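Local coordinates for protein 1-Cys peroxiredoxin (Vibrio vulnificus MO6-24/O, PDB 5K2I) that probably reduces hydrogen peroxide and related peroxides as a 1-Cys peroxiredoxin of the thioredoxin superfamily, and is implicated in scavenging nitric oxide, at residues Met1-Pro9 with Met127-Leu137. Sequence-based numbering, arbitrary orientation. Where two conformers were deposited one is given.
Sequences MIAQGQTLP and MIIDNGVVTTL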
loop_
_atom_site.group_PDB
_atom_site.type_symbol
_atom_site.label_atom_id
_atom_site.label_comp_id
_atom_site.label_asym_id
_atom_site.label_seq_id
_atom_site.Cartn_x
_atom_site.Cartn_y
_atom_site.Cartn_z
ATOM N N MET A 1 -13.692 7.317 14.757
ATOM C CA MET A 1 -12.343 7.684 15.179
ATOM C C MET A 1 -12.351 9.049 15.849
ATOM O O MET A 1 -13.351 9.765 15.797
ATOM C CB MET A 1 -11.390 7.701 13.984
ATOM C CG MET A 1 -11.487 8.945 13.136
ATOM S SD MET A 1 -10.575 8.759 11.596
ATOM C CE MET A 1 -11.463 7.390 10.856
ATOM N N ILE A 2 -11.225 9.415 16.455
ATOM C CA ILE A 2 -11.093 10.712 17.104
ATOM C C ILE A 2 -11.361 11.861 16.116
ATOM O O ILE A 2 -11.053 11.763 14.925
ATOM C CB ILE A 2 -9.680 10.862 17.742
ATOM C CG1 ILE A 2 -9.605 12.113 18.622
ATOM C CG2 ILE A 2 -8.594 10.858 16.671
ATOM C CD1 ILE A 2 -8.477 12.081 19.646
ATOM N N ALA A 3 -11.939 12.945 16.620
ATOM C CA ALA A 3 -12.213 14.108 15.802
ATOM C C ALA A 3 -11.224 15.220 16.082
ATOM O O ALA A 3 -10.698 15.333 17.200
ATOM C CB ALA A 3 -13.632 14.603 16.035
ATOM N N GLN A 4 -10.992 16.047 15.068
ATOM C CA GLN A 4 -10.236 17.275 15.251
ATOM C C GLN A 4 -10.967 18.138 16.258
ATOM O O GLN A 4 -12.209 18.179 16.276
ATOM C CB GLN A 4 -10.052 17.997 13.911
ATOM C CG GLN A 4 -9.261 17.137 12.934
ATOM C CD GLN A 4 -9.156 17.700 11.538
ATOM O OE1 GLN A 4 -8.307 17.264 10.749
ATOM N NE2 GLN A 4 -10.009 18.663 11.218
ATOM N N GLY A 5 -10.198 18.794 17.122
ATOM C CA GLY A 5 -10.757 19.599 18.189
ATOM C C GLY A 5 -10.902 18.831 19.488
ATOM O O GLY A 5 -11.137 19.427 20.540
ATOM N N GLN A 6 -10.777 17.508 19.430
ATOM C CA GLN A 6 -10.817 16.705 20.646
ATOM C C GLN A 6 -9.425 16.570 21.237
ATOM O O GLN A 6 -8.429 16.503 20.515
ATOM C CB GLN A 6 -11.386 15.306 20.389
ATOM C CG GLN A 6 -12.841 15.274 19.922
ATOM C CD GLN A 6 -13.462 13.892 20.052
ATOM O OE1 GLN A 6 -13.133 12.973 19.304
ATOM N NE2 GLN A 6 -14.350 13.733 21.031
ATOM N N THR A 7 -9.357 16.532 22.558
ATOM C CA THR A 7 -8.128 16.203 23.244
ATOM C C THR A 7 -7.798 14.724 22.995
ATOM O O THR A 7 -8.705 13.892 22.930
ATOM C CB THR A 7 -8.280 16.511 24.744
ATOM O OG1 THR A 7 -8.622 17.897 24.905
ATOM C CG2 THR A 7 -7.014 16.209 25.508
ATOM N N LEU A 8 -6.515 14.394 22.853
ATOM C CA LEU A 8 -6.104 13.003 22.759
ATOM C C LEU A 8 -6.651 12.196 23.928
ATOM O O LEU A 8 -6.832 12.743 25.029
ATOM C CB LEU A 8 -4.581 12.882 22.765
ATOM C CG LEU A 8 -3.803 13.298 21.532
ATOM C CD1 LEU A 8 -2.302 13.266 21.859
ATOM C CD2 LEU A 8 -4.127 12.384 20.369
ATOM N N PRO A 9 -6.863 10.889 23.723
ATOM C CA PRO A 9 -7.170 10.028 24.867
ATOM C C PRO A 9 -6.141 10.228 25.973
ATOM O O PRO A 9 -4.951 10.366 25.690
ATOM C CB PRO A 9 -7.071 8.612 24.291
ATOM C CG PRO A 9 -7.249 8.771 22.822
ATOM C CD PRO A 9 -6.756 10.136 22.464
ATOM N N MET A 127 -0.845 13.306 12.550
ATOM C CA MET A 127 -1.536 14.351 13.285
ATOM C C MET A 127 -0.650 15.553 13.545
ATOM O O MET A 127 0.570 15.409 13.746
ATOM C CB MET A 127 -1.981 13.857 14.658
ATOM C CG MET A 127 -3.026 12.825 14.723
ATOM S SD MET A 127 -3.159 12.424 16.483
ATOM C CE MET A 127 -4.548 11.306 16.395
ATOM N N ILE A 128 -1.277 16.722 13.595
ATOM C CA ILE A 128 -0.708 17.866 14.298
ATOM C C ILE A 128 -1.509 18.037 15.584
ATOM O O ILE A 128 -2.739 18.111 15.548
ATOM C CB ILE A 128 -0.765 19.153 13.463
ATOM C CG1 ILE A 128 0.011 18.976 12.153
ATOM C CG2 ILE A 128 -0.227 20.355 14.264
ATOM C CD1 ILE A 128 -0.237 20.080 11.128
ATOM N N ILE A 129 -0.807 18.084 16.705
ATOM C CA ILE A 129 -1.421 18.147 18.026
ATOM C C ILE A 129 -0.936 19.405 18.732
ATOM O O ILE A 129 0.264 19.596 18.894
ATOM C CB ILE A 129 -1.066 16.912 18.869
ATOM C CG1 ILE A 129 -1.297 15.644 18.043
ATOM C CG2 ILE A 129 -1.880 16.890 20.156
ATOM C CD1 ILE A 129 -0.551 14.447 18.546
ATOM N N ASP A 130 -1.863 20.257 19.145
ATOM C CA ASP A 130 -1.515 21.504 19.817
ATOM C C ASP A 130 -1.962 21.444 21.260
ATOM O O ASP A 130 -3.157 21.407 21.538
ATOM C CB ASP A 130 -2.154 22.695 19.108
ATOM C CG ASP A 130 -1.513 22.982 17.758
ATOM O OD1 ASP A 130 -0.345 23.432 17.744
ATOM O OD2 ASP A 130 -2.162 22.773 16.709
ATOM N N ASN A 131 -0.994 21.425 22.167
ATOM C CA ASN A 131 -1.287 21.280 23.595
ATOM C C ASN A 131 -2.253 20.114 23.845
ATOM O O ASN A 131 -3.230 20.242 24.586
ATOM C CB ASN A 131 -1.874 22.581 24.163
ATOM C CG ASN A 131 -2.006 22.561 25.683
ATOM O OD1 ASN A 131 -1.106 22.125 26.407
ATOM N ND2 ASN A 131 -3.143 23.034 26.170
ATOM N N GLY A 132 -2.002 18.987 23.190
ATOM C CA GLY A 132 -2.818 17.805 23.420
ATOM C C GLY A 132 -4.112 17.728 22.630
ATOM O O GLY A 132 -4.781 16.703 22.691
ATOM N N VAL A 133 -4.465 18.795 21.920
ATOM C CA VAL A 133 -5.683 18.830 21.113
ATOM C C VAL A 133 -5.348 18.468 19.674
ATOM O O VAL A 133 -4.462 19.073 19.076
ATOM C CB VAL A 133 -6.336 20.213 21.165
ATOM C CG1 VAL A 133 -7.590 20.254 20.306
ATOM C CG2 VAL A 133 -6.666 20.566 22.614
ATOM N N VAL A 134 -6.042 17.483 19.112
ATOM C CA VAL A 134 -5.835 17.115 17.715
ATOM C C VAL A 134 -6.328 18.227 16.812
ATOM O O VAL A 134 -7.521 18.494 16.757
ATOM C CB VAL A 134 -6.563 15.809 17.380
ATOM C CG1 VAL A 134 -6.389 15.471 15.902
ATOM C CG2 VAL A 134 -6.027 14.686 18.266
ATOM N N THR A 135 -5.426 18.909 16.115
ATOM C CA THR A 135 -5.795 20.017 15.237
ATOM C C THR A 135 -5.955 19.540 13.798
ATOM O O THR A 135 -6.861 19.966 13.081
ATOM C CB THR A 135 -4.743 21.132 15.299
ATOM O OG1 THR A 135 -4.710 21.663 16.629
ATOM C CG2 THR A 135 -5.065 22.240 14.311
ATOM N N THR A 136 -5.053 18.646 13.389
ATOM C CA THR A 136 -5.065 18.057 12.042
ATOM C C THR A 136 -4.935 16.548 12.161
ATOM O O THR A 136 -4.086 16.073 12.902
ATOM C CB THR A 136 -3.908 18.586 11.164
ATOM O OG1 THR A 136 -4.065 19.993 10.944
ATOM C CG2 THR A 136 -3.890 17.876 9.822
ATOM N N LEU A 137 -5.771 15.797 11.451
ATOM C CA LEU A 137 -5.657 14.338 11.396
ATOM C C LEU A 137 -5.853 13.880 9.961
ATOM O O LEU A 137 -6.925 14.102 9.367
ATOM C CB LEU A 137 -6.685 13.656 12.305
ATOM C CG LEU A 137 -6.833 12.138 12.122
ATOM C CD1 LEU A 137 -5.549 11.404 12.474
ATOM C CD2 LEU A 137 -7.969 11.631 12.988
HETATM O O HOH W 1 -9.430 14.375 10.192
#
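Thr7 and Val133 form a single antiparallel bridge, a non-hydrogen-bonded pair with CA atoms 4.2 Å apart, flanked by the bonds Val134 N to Gln6 O and Leu8 N to Gly132 O. A third backbone bond, 2.7 Å from Gly5 N to Val134 O, is almost straight (174° at the hydrogen). Its donor is the third residue of the type II turn Ala3-Gln6, where Gly5 has the positive phi such a turn asks for; Gln6 steadies this turn from within, its OE1 accepting Ala3 N at 2.9 Å. The Gln4 side chain then prolongs the pairing where the backbones diverge. With CG beside the backbone N (chi1 -62°) and the chain extended beyond it, the amide runs past Thr135 O and brings OE1 to 3.0 Å from Leu137 N, the donor tilted 17° from the carbonyl plane. A water donates to Leu137 O and, weakly, to the same OE1. The partner is the hairpin of strands 120-130 and 133-139, joined by a type I' turn, Asp130-Val133, and interrupted by a classic bulge in which Thr135 and Thr136 face Ile128; with helix 150-156 it forms the C-terminal beta-beta-alpha unit of the thioredoxin fold. Strand 133-139 pairs within the sheet with strand 120-130, and the N-terminal segment meets its outer edge. Apolar groups fill the inner side. Leu8 divides its branches: CD2 meets Val134 CG2 at 3.7 Å and rests by the Met127 sulfur, while CD1 approaches Ile129 CD1 to 3.9 Å, the two side chains crossing at roughly a right angle. Ile2 uses both branches, CD1 against Val134 CG2, and CG2 against Leu137 CD2 at 3.8 Å and the methyl of the extended Met127 side chain. Leu108 of helix 103-108 also touches Ile2 and Met127, and Val26 and Leu27 of helix 26-29 touch Leu8.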